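Local coordinates for glycine betaine, L-proline ABC transporter, glycine/betaine/L-proline-binding protein (ProX) (Borrelia burgdorferi, PDB 3TMG) that binds glycine betaine in the cleft between its two lobes and probably hands it to an ABC transporter for uptake across the cell membrane, at residues S70-T75 with P180-H185; T98-V103 with A134-V139; V38-G43 with K251-A256. All blocks are in the same frame, centred on the assembly; numbering follows the deposited sequence.

Interaction 1 of 3, residues S70-T75 with P180-H185; sequences SSWVPT and PLWKPH. With BET (trimethyl glycine), chain E.
Trp72 holds CG beside its backbone N and opposite the carbonyl carbon (chi1 -84°), whereas Trp182 tucks CG between N and the carbonyl carbon (chi1 55°); these torsions bring two indoles from separate strands onto one ligand. They form two walls of the aromatic box that receives a quaternary ammonium group in betaine-binding members of the periplasmic binding protein fold. The ring planes stand at 83°, so the indoles cover different flanks of trimethyl glycine. Its CA lies 3.6 Å above one face of the Trp72 ring. Its methyl C2 sits over a face of Trp182, 3.5 Å from CD2, while C1 comes within 3.6 Å of Trp182 NE1. Tryptophan suits both places: the ammonium nitrogen has no hydrogen to donate, and broad electron-rich faces can meet its methyls, consistent with cation-pi attraction. Glu28, outside both segments, accepts the Trp72 NE1 hydrogen and helps fix that ring; Leu181 CD2 lies over the opposite face of the Trp182 indole. The indoles meet at a corner, where Trp72 CH2 lies 3.7 Å from Trp182 CD1 and 3.5 Å from Lys183 O, the carbonyl oxygen of the cis peptide bond to Pro184.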
loop_
_atom_site.group_PDB
_atom_site.type_symbol
_atom_site.label_atom_id
_atom_site.label_comp_id
_atom_site.label_asym_id
_atom_site.label_seq_id
_atom_site.Cartn_x
_atom_site.Cartn_y
_atom_site.Cartn_z
ATOM N N SER A 70 1.929 6.963 0.125
ATOM C CA SER A 70 1.423 5.708 -0.467
ATOM C C SER A 70 2.060 5.300 -1.803
ATOM O O SER A 70 1.504 4.450 -2.481
ATOM C CB SER A 70 -0.093 5.794 -0.689
ATOM O OG SER A 70 -0.771 5.917 0.560
ATOM N N SER A 71 3.218 5.861 -2.166
ATOM C CA SER A 71 3.790 5.568 -3.497
ATOM C C SER A 71 4.617 4.284 -3.527
ATOM O O SER A 71 5.634 4.186 -2.822
ATOM C CB SER A 71 4.625 6.765 -3.994
ATOM O OG SER A 71 5.296 6.509 -5.227
ATOM N N TRP A 72 4.191 3.311 -4.335
ATOM C CA TRP A 72 4.897 1.995 -4.387
ATOM C C TRP A 72 5.786 1.996 -5.576
ATOM O O TRP A 72 5.316 1.902 -6.723
ATOM C CB TRP A 72 3.911 0.831 -4.460
ATOM C CG TRP A 72 3.419 0.426 -3.095
ATOM C CD1 TRP A 72 2.736 1.208 -2.151
ATOM C CD2 TRP A 72 3.470 -0.917 -2.528
ATOM N NE1 TRP A 72 2.455 0.452 -1.020
ATOM C CE2 TRP A 72 2.883 -0.833 -1.200
ATOM C CE3 TRP A 72 3.967 -2.158 -2.986
ATOM C CZ2 TRP A 72 2.767 -1.950 -0.383
ATOM C CZ3 TRP A 72 3.858 -3.264 -2.146
ATOM C CH2 TRP A 72 3.266 -3.154 -0.872
ATOM N N VAL A 73 7.097 2.093 -5.336
ATOM C CA VAL A 73 8.045 2.323 -6.449
ATOM C C VAL A 73 9.325 1.528 -6.293
ATOM O O VAL A 73 9.685 1.198 -5.147
ATOM C CB VAL A 73 8.474 3.808 -6.559
ATOM C CG1 VAL A 73 7.374 4.594 -7.260
ATOM C CG2 VAL A 73 8.789 4.376 -5.171
ATOM N N PRO A 74 10.024 1.248 -7.436
ATOM C CA PRO A 74 9.660 1.772 -8.786
ATOM C C PRO A 74 8.589 0.977 -9.572
ATOM O O PRO A 74 7.997 1.522 -10.512
ATOM C CB PRO A 74 11.000 1.664 -9.552
ATOM C CG PRO A 74 11.590 0.394 -8.985
ATOM C CD PRO A 74 11.320 0.539 -7.495
ATOM N N THR A 75 8.310 -0.274 -9.182
ATOM C CA THR A 75 7.596 -1.154 -10.110
ATOM C C THR A 75 6.072 -0.991 -10.124
ATOM O O THR A 75 5.484 -0.776 -11.213
ATOM C CB THR A 75 7.948 -2.646 -9.935
ATOM O OG1 THR A 75 9.356 -2.797 -10.123
ATOM C CG2 THR A 75 7.171 -3.517 -11.011
ATOM N N PRO A 180 -3.286 -11.516 -6.592
ATOM C CA PRO A 180 -2.093 -10.737 -6.434
ATOM C C PRO A 180 -2.093 -10.323 -4.941
ATOM O O PRO A 180 -3.156 -9.981 -4.393
ATOM C CB PRO A 180 -2.311 -9.553 -7.387
ATOM C CG PRO A 180 -3.804 -9.386 -7.447
ATOM C CD PRO A 180 -4.398 -10.749 -7.219
ATOM N N LEU A 181 -0.981 -10.527 -4.262
ATOM C CA LEU A 181 -0.860 -10.104 -2.856
ATOM C C LEU A 181 0.513 -9.447 -2.698
ATOM O O LEU A 181 1.270 -9.325 -3.656
ATOM C CB LEU A 181 -1.068 -11.250 -1.850
ATOM C CG LEU A 181 -2.341 -11.088 -1.000
ATOM C CD1 LEU A 181 -2.633 -12.321 -0.157
ATOM C CD2 LEU A 181 -2.260 -9.843 -0.101
ATOM N N TRP A 182 0.824 -8.991 -1.493
ATOM C CA TRP A 182 2.013 -8.201 -1.312
ATOM C C TRP A 182 2.379 -8.305 0.120
ATOM O O TRP A 182 1.546 -8.745 0.966
ATOM C CB TRP A 182 1.777 -6.723 -1.726
ATOM C CG TRP A 182 0.599 -6.086 -1.002
ATOM C CD1 TRP A 182 0.577 -5.434 0.240
ATOM C CD2 TRP A 182 -0.778 -6.111 -1.458
ATOM N NE1 TRP A 182 -0.707 -5.013 0.549
ATOM C CE2 TRP A 182 -1.573 -5.422 -0.427
ATOM C CE3 TRP A 182 -1.414 -6.604 -2.611
ATOM C CZ2 TRP A 182 -2.944 -5.239 -0.562
ATOM C CZ3 TRP A 182 -2.802 -6.434 -2.731
ATOM C CH2 TRP A 182 -3.551 -5.758 -1.735
ATOM N N LYS A 183 3.634 -7.943 0.403
ATOM C CA LYS A 183 4.073 -7.706 1.768
ATOM C C LYS A 183 4.470 -6.242 1.848
ATOM O O LYS A 183 5.009 -5.676 0.881
ATOM C CB LYS A 183 5.258 -8.626 2.185
ATOM C CG LYS A 183 4.922 -10.102 2.195
ATOM C CD LYS A 183 6.126 -10.956 2.637
ATOM C CE LYS A 183 5.694 -12.376 3.042
ATOM N NZ LYS A 183 6.897 -13.276 3.144
ATOM N N PRO A 184 4.230 -5.609 3.010
ATOM C CA PRO A 184 3.782 -6.174 4.276
ATOM C C PRO A 184 2.280 -6.442 4.285
ATOM O O PRO A 184 1.503 -5.586 3.863
ATOM C CB PRO A 184 4.116 -5.064 5.308
ATOM C CG PRO A 184 4.042 -3.789 4.492
ATOM C CD PRO A 184 4.536 -4.175 3.094
ATOM N N HIS A 185 1.874 -7.616 4.764
ATOM C CA HIS A 185 0.445 -7.895 4.914
ATOM C C HIS A 185 0.290 -8.979 5.950
ATOM O O HIS A 185 1.077 -9.958 5.956
ATOM C CB HIS A 185 -0.207 -8.301 3.573
ATOM C CG HIS A 185 -1.709 -8.077 3.538
ATOM N ND1 HIS A 185 -2.559 -8.844 4.236
ATOM C CD2 HIS A 185 -2.486 -7.095 2.929
ATOM C CE1 HIS A 185 -3.844 -8.434 4.030
ATOM N NE2 HIS A 185 -3.809 -7.370 3.231
HETATM N N BET E . -0.670 -2.104 -2.871
HETATM C CA BET E . -0.174 -0.823 -3.403
HETATM C C BET E . 0.146 -1.026 -4.891
HETATM O O BET E . -0.712 -1.085 -5.812
HETATM O OXT BET E . 1.325 -1.173 -5.137
HETATM C C1 BET E . -0.865 -2.045 -1.412
HETATM C C2 BET E . 0.286 -3.172 -3.136
HETATM C C3 BET E . -1.948 -2.444 -3.527
#

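Interaction 2 of 3, residues T98-V103 with A134-V139. With BET (trimethyl glycine), chain E.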
loop_
_atom_site.group_PDB
_atom_site.type_symbol
_atom_site.label_atom_id
_atom_site.label_comp_id
_atom_site.label_asym_id
_atom_site.label_seq_id
_atom_site.Cartn_x
_atom_site.Cartn_y
_atom_site.Cartn_z
ATOM N N THR A 98 9.101 -4.015 0.481
ATOM C CA THR A 98 7.858 -4.468 -0.139
ATOM C C THR A 98 8.123 -5.594 -1.106
ATOM O O THR A 98 9.195 -5.642 -1.705
ATOM C CB THR A 98 7.091 -3.372 -0.937
ATOM O OG1 THR A 98 7.867 -2.942 -2.084
ATOM C CG2 THR A 98 6.780 -2.175 0.010
ATOM N N ILE A 99 7.112 -6.443 -1.331
ATOM C CA ILE A 99 7.164 -7.372 -2.467
ATOM C C ILE A 99 5.727 -7.446 -2.957
ATOM O O ILE A 99 4.798 -7.495 -2.117
ATOM C CB ILE A 99 7.603 -8.801 -1.996
ATOM C CG1 ILE A 99 9.007 -8.798 -1.396
ATOM C CG2 ILE A 99 7.420 -9.866 -3.094
ATOM C CD1 ILE A 99 9.406 -10.153 -0.778
ATOM N N GLN A 100 5.520 -7.499 -4.267
ATOM C CA GLN A 100 4.190 -7.811 -4.807
ATOM C C GLN A 100 4.364 -9.019 -5.717
ATOM O O GLN A 100 5.451 -9.263 -6.240
ATOM C CB GLN A 100 3.586 -6.602 -5.579
ATOM C CG GLN A 100 4.547 -6.041 -6.651
ATOM C CD GLN A 100 3.907 -5.140 -7.703
ATOM O OE1 GLN A 100 2.781 -4.637 -7.534
ATOM N NE2 GLN A 100 4.653 -4.885 -8.799
ATOM N N GLY A 101 3.315 -9.833 -5.841
ATOM C CA GLY A 101 3.435 -11.000 -6.718
ATOM C C GLY A 101 2.174 -11.863 -6.706
ATOM O O GLY A 101 1.145 -11.470 -6.137
ATOM N N PHE A 102 2.272 -13.000 -7.394
ATOM C CA PHE A 102 1.196 -13.935 -7.573
ATOM C C PHE A 102 1.252 -14.849 -6.343
ATOM O O PHE A 102 2.318 -15.371 -5.977
ATOM C CB PHE A 102 1.480 -14.775 -8.828
ATOM C CG PHE A 102 1.177 -14.096 -10.161
ATOM C CD1 PHE A 102 1.486 -12.773 -10.416
ATOM C CD2 PHE A 102 0.597 -14.850 -11.179
ATOM C CE1 PHE A 102 1.242 -12.199 -11.666
ATOM C CE2 PHE A 102 0.322 -14.287 -12.423
ATOM C CZ PHE A 102 0.662 -12.956 -12.681
ATOM N N VAL A 103 0.104 -15.051 -5.718
ATOM C CA VAL A 103 0.017 -15.790 -4.478
ATOM C C VAL A 103 -1.027 -16.880 -4.564
ATOM O O VAL A 103 -2.138 -16.684 -5.102
ATOM C CB VAL A 103 -0.333 -14.823 -3.312
ATOM C CG1 VAL A 103 -0.717 -15.577 -2.043
ATOM C CG2 VAL A 103 0.849 -13.883 -3.045
ATOM N N ALA A 134 -5.059 0.059 -9.593
ATOM C CA ALA A 134 -4.018 -0.045 -8.589
ATOM C C ALA A 134 -2.730 -0.452 -9.299
ATOM O O ALA A 134 -2.762 -1.246 -10.222
ATOM C CB ALA A 134 -4.381 -1.108 -7.512
ATOM N N GLY A 135 -1.592 0.058 -8.847
ATOM C CA GLY A 135 -0.333 -0.312 -9.484
ATOM C C GLY A 135 -0.168 -1.826 -9.546
ATOM O O GLY A 135 0.141 -2.394 -10.603
ATOM N N THR A 136 -0.407 -2.485 -8.421
ATOM C CA THR A 136 -0.258 -3.933 -8.389
ATOM C C THR A 136 -1.186 -4.629 -9.416
ATOM O O THR A 136 -0.814 -5.617 -10.051
ATOM C CB THR A 136 -0.479 -4.491 -6.976
ATOM O OG1 THR A 136 0.628 -4.082 -6.151
ATOM C CG2 THR A 136 -0.481 -6.034 -7.016
ATOM N N GLN A 137 -2.399 -4.110 -9.566
ATOM C CA GLN A 137 -3.320 -4.670 -10.568
ATOM C C GLN A 137 -2.838 -4.484 -12.013
ATOM O O GLN A 137 -2.955 -5.391 -12.865
ATOM C CB GLN A 137 -4.697 -4.023 -10.409
ATOM C CG GLN A 137 -5.834 -4.664 -11.241
ATOM C CD GLN A 137 -6.427 -5.908 -10.598
ATOM O OE1 GLN A 137 -5.917 -6.415 -9.594
ATOM N NE2 GLN A 137 -7.467 -6.458 -11.233
ATOM N N ILE A 138 -2.342 -3.287 -12.304
ATOM C CA ILE A 138 -1.717 -3.004 -13.596
ATOM C C ILE A 138 -0.562 -3.984 -13.900
ATOM O O ILE A 138 -0.510 -4.627 -14.988
ATOM C CB ILE A 138 -1.220 -1.545 -13.660
ATOM C CG1 ILE A 138 -2.428 -0.564 -13.553
ATOM C CG2 ILE A 138 -0.402 -1.325 -14.954
ATOM C CD1 ILE A 138 -2.063 0.919 -13.675
ATOM N N VAL A 139 0.356 -4.126 -12.947
ATOM C CA VAL A 139 1.565 -4.948 -13.209
ATOM C C VAL A 139 1.188 -6.436 -13.285
ATOM O O VAL A 139 1.735 -7.189 -14.059
ATOM C CB VAL A 139 2.666 -4.723 -12.148
ATOM C CG1 VAL A 139 3.869 -5.583 -12.495
ATOM C CG2 VAL A 139 3.100 -3.228 -12.194
HETATM N N BET E . -0.670 -2.104 -2.871
HETATM C CA BET E . -0.174 -0.823 -3.403
HETATM C C BET E . 0.146 -1.026 -4.891
HETATM O O BET E . -0.712 -1.085 -5.812
HETATM O OXT BET E . 1.325 -1.173 -5.137
HETATM C C1 BET E . -0.865 -2.045 -1.412
HETATM C C2 BET E . 0.286 -3.172 -3.136
HETATM C C3 BET E . -1.948 -2.444 -3.527
#
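Gln100 reaches from its strand to Thr136 and Val139 on the first turns of helix 135-146. Its CB already lies 3.9 Å from Thr136 OG1. With chi1 at 52°, CG is set between the backbone N and the carbonyl carbon, and from there the chain runs extended toward the helix, passing the Thr136 side chain, which points the opposite way. CD lies 3.8 Å from Thr136 OG1, and at the tip the amide divides its work. OE1 accepts the Thr136 hydroxyl hydrogen at 2.6 Å from OG1; the donor sits in the carbonyl plane, with a C=O...donor angle of 154°. The same oxygen also packs against Thr136 CA, 3.2 Å away. NE2 lies across the branched Val139 side chain, 3.8 Å from CG1, and gives a hydrogen to the backbone oxygen of Met203, so both ends of this buried amide have polar partners. Glutamine fits because it offers an acceptor and a donor at the end of a long arm.

In this periplasmic binding protein fold the start of a helix faces the ligand carboxylate. Ala134 is the N-cap, and Gly135 N lies 3.4 Å from O of trimethyl glycine; the bare glycine is consistent with so close an approach of the backbone. Thr136 N donates to the same ligand O at 3.0 Å, nearly straight at 164°, and the positive end of the helix probably adds to the attraction. Because the Thr136 hydroxyl hydrogen goes to Gln100 OE1, the glutamine acts as a second-shell residue that helps fix the rotation of the first-shell threonine. Thr136 OG1 stands beside its own backbone N, on the side of that carboxylate, and lies 3.2 Å from OXT of the ligand.

Interaction 3 of 3, residues V38-G43 with K251-A256; sequences VFEKMG and KEYRNA
Tyr253 reaches out from the start of helix 252-262 to meet Glu40, near the end of helix 26-41. Lys251 is the N-cap of helix 252-262; its carbonyl O receives the backbone N of Asn255, and its CG lies over one face of the Arg254 guanidinium. Glu252 opens the first turn, its O accepting the N of Ala256 and its side chain resting on Asn245 of helix 235-247.

In Tyr253, CG is anti to the backbone N (chi1 173°), which carries the ring out toward the other helix, where it also packs on Asn33, Lys36 and Val37. The phenol OH donates to Glu40 OE1 at 2.5 Å, and the oxygen receives it on the syn lone pair, the side of OE2. OE1 lies in the plane of the ring at its edge, 3.5 Å from CE1, while the carboxylate plane is turned 69° from the ring. Glu40 can meet it because its chain runs extended beyond CG; its other oxygen, OE2, has a long, weak ion pair with Lys36.

Arg254 faces elsewhere and grips Asn255 OD1 side-on, through NE at 3.2 Å and NH2 at 3.0 Å, while NH2 also forms a salt bridge with Glu248. Asn255 turns ND2 to Asn245 OD1, tying the helix start to helix 235-247. Ala256 is small enough to sit close on Val37 between the helices.

Tyrosine and glutamate suit this surface site, since one long arm ends in a donor and the other in a charged acceptor. The short phenol-carboxylate bond joins two helices on the surface of the periplasmic binding protein fold, away from the ligand site, and would be expected to favour a neutral phenol beside an ionised glutamate.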
loop_
_atom_site.group_PDB
_atom_site.type_symbol
_atom_site.label_atom_id
_atom_site.label_comp_id
_atom_site.label_asym_id
_atom_site.label_seq_id
_atom_site.Cartn_x
_atom_site.Cartn_y
_atom_site.Cartn_z
ATOM N N VAL A 38 -0.820 12.689 13.994
ATOM C CA VAL A 38 0.400 13.462 14.223
ATOM C C VAL A 38 0.207 14.961 13.881
ATOM O O VAL A 38 0.482 15.840 14.740
ATOM C CB VAL A 38 1.565 12.855 13.424
ATOM C CG1 VAL A 38 2.782 13.747 13.526
ATOM C CG2 VAL A 38 1.855 11.446 13.936
ATOM N N PHE A 39 -0.308 15.257 12.673
ATOM C CA PHE A 39 -0.561 16.650 12.279
ATOM C C PHE A 39 -1.608 17.345 13.176
ATOM O O PHE A 39 -1.465 18.523 13.514
ATOM C CB PHE A 39 -0.949 16.761 10.812
ATOM C CG PHE A 39 0.200 16.669 9.868
ATOM C CD1 PHE A 39 1.266 17.564 9.953
ATOM C CD2 PHE A 39 0.214 15.719 8.847
ATOM C CE1 PHE A 39 2.337 17.476 9.057
ATOM C CE2 PHE A 39 1.263 15.644 7.956
ATOM C CZ PHE A 39 2.338 16.520 8.058
ATOM N N GLU A 40 -2.664 16.629 13.560
ATOM C CA GLU A 40 -3.629 17.177 14.513
ATOM C C GLU A 40 -2.975 17.589 15.825
ATOM O O GLU A 40 -3.287 18.685 16.352
ATOM C CB GLU A 40 -4.779 16.224 14.795
ATOM C CG GLU A 40 -5.717 16.058 13.611
ATOM C CD GLU A 40 -6.762 14.963 13.811
ATOM O OE1 GLU A 40 -6.661 14.138 14.742
ATOM O OE2 GLU A 40 -7.712 14.927 13.011
ATOM N N LYS A 41 -2.104 16.731 16.360
ATOM C CA LYS A 41 -1.439 17.056 17.624
ATOM C C LYS A 41 -0.509 18.253 17.501
ATOM O O LYS A 41 -0.304 18.979 18.490
ATOM C CB LYS A 41 -0.735 15.859 18.215
ATOM C CG LYS A 41 -1.717 14.936 18.905
ATOM C CD LYS A 41 -1.107 13.573 19.120
ATOM C CE LYS A 41 -0.203 13.590 20.348
ATOM N NZ LYS A 41 -0.855 14.351 21.457
ATOM N N MET A 42 0.033 18.459 16.291
ATOM C CA MET A 42 0.771 19.678 15.936
ATOM C C MET A 42 -0.113 20.906 15.654
ATOM O O MET A 42 0.419 21.991 15.379
ATOM C CB MET A 42 1.694 19.441 14.731
ATOM C CG MET A 42 2.786 18.413 14.965
ATOM S SD MET A 42 3.640 17.839 13.485
ATOM C CE MET A 42 4.204 19.382 12.731
ATOM N N GLY A 43 -1.437 20.766 15.728
ATOM C CA GLY A 43 -2.326 21.943 15.608
ATOM C C GLY A 43 -2.840 22.179 14.192
ATOM O O GLY A 43 -3.346 23.252 13.884
ATOM N N LYS A 251 -12.516 1.409 12.614
ATOM C CA LYS A 251 -11.875 2.019 13.811
ATOM C C LYS A 251 -10.468 2.564 13.472
ATOM O O LYS A 251 -9.675 2.814 14.384
ATOM C CB LYS A 251 -11.743 1.039 14.965
ATOM C CG LYS A 251 -13.023 0.371 15.528
ATOM C CD LYS A 251 -14.192 1.324 15.705
ATOM C CE LYS A 251 -15.327 0.565 16.377
ATOM N NZ LYS A 251 -16.601 1.340 16.391
ATOM N N GLU A 252 -10.169 2.773 12.197
ATOM C CA GLU A 252 -8.780 3.123 11.792
ATOM C C GLU A 252 -8.321 4.439 12.400
ATOM O O GLU A 252 -7.175 4.593 12.775
ATOM C CB GLU A 252 -8.643 3.212 10.271
ATOM C CG GLU A 252 -9.006 1.921 9.547
ATOM C CD GLU A 252 -10.467 1.871 9.077
ATOM O OE1 GLU A 252 -11.398 2.322 9.763
ATOM O OE2 GLU A 252 -10.683 1.351 7.966
ATOM N N TYR A 253 -9.218 5.398 12.520
ATOM C CA TYR A 253 -8.765 6.673 13.129
ATOM C C TYR A 253 -8.516 6.526 14.653
ATOM O O TYR A 253 -7.498 6.970 15.178
ATOM C CB TYR A 253 -9.790 7.770 12.866
ATOM C CG TYR A 253 -9.438 9.035 13.615
ATOM C CD1 TYR A 253 -8.445 9.899 13.121
ATOM C CD2 TYR A 253 -10.074 9.355 14.827
ATOM C CE1 TYR A 253 -8.085 11.048 13.815
ATOM C CE2 TYR A 253 -9.750 10.524 15.508
ATOM C CZ TYR A 253 -8.751 11.368 14.986
ATOM O OH TYR A 253 -8.417 12.540 15.661
ATOM N N ARG A 254 -9.477 5.952 15.367
ATOM C CA ARG A 254 -9.303 5.674 16.787
ATOM C C ARG A 254 -8.028 4.844 17.035
ATOM O O ARG A 254 -7.278 5.120 17.980
ATOM C CB ARG A 254 -10.528 4.938 17.359
ATOM C CG ARG A 254 -10.464 4.693 18.858
ATOM C CD ARG A 254 -11.338 3.490 19.255
ATOM N NE ARG A 254 -10.788 2.211 18.737
ATOM C CZ ARG A 254 -11.451 1.057 18.744
ATOM N NH1 ARG A 254 -12.718 1.009 19.167
ATOM N NH2 ARG A 254 -10.878 -0.031 18.287
ATOM N N ASN A 255 -7.797 3.815 16.211
ATOM C CA ASN A 255 -6.602 2.974 16.373
ATOM C C ASN A 255 -5.311 3.721 16.049
ATOM O O ASN A 255 -4.273 3.471 16.696
ATOM C CB ASN A 255 -6.695 1.694 15.534
ATOM C CG ASN A 255 -7.772 0.771 16.058
ATOM O OD1 ASN A 255 -8.249 0.947 17.190
ATOM N ND2 ASN A 255 -8.211 -0.165 15.224
ATOM N N ALA A 256 -5.386 4.691 15.145
ATOM C CA ALA A 256 -4.234 5.603 14.918
ATOM C C ALA A 256 -3.974 6.506 16.136
ATOM O O ALA A 256 -2.804 6.775 16.476
ATOM C CB ALA A 256 -4.452 6.443 13.644
#

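Along the chain the contacts are nested: interaction 2 falls inside the loop closed by interaction 1, and both fall inside the one closed by interaction 3. Interactions 1 and 2 have centres about 6 Å apart and share a sheet, since strands 179-183 and 88-105 are neighbours in it; both touch trimethyl glycine, interaction 1 mainly around its trimethylammonium end, interaction 2 at its carboxylate. They thus bring residues from far-apart stretches of the chain round one ligand. Interaction 3, the tyrosine–glutamate contact between helices 26-41 and 252-262, lies at the surface away from the pocket, its centre about 24 Å from that of interaction 1 and 29 Å from that of interaction 2.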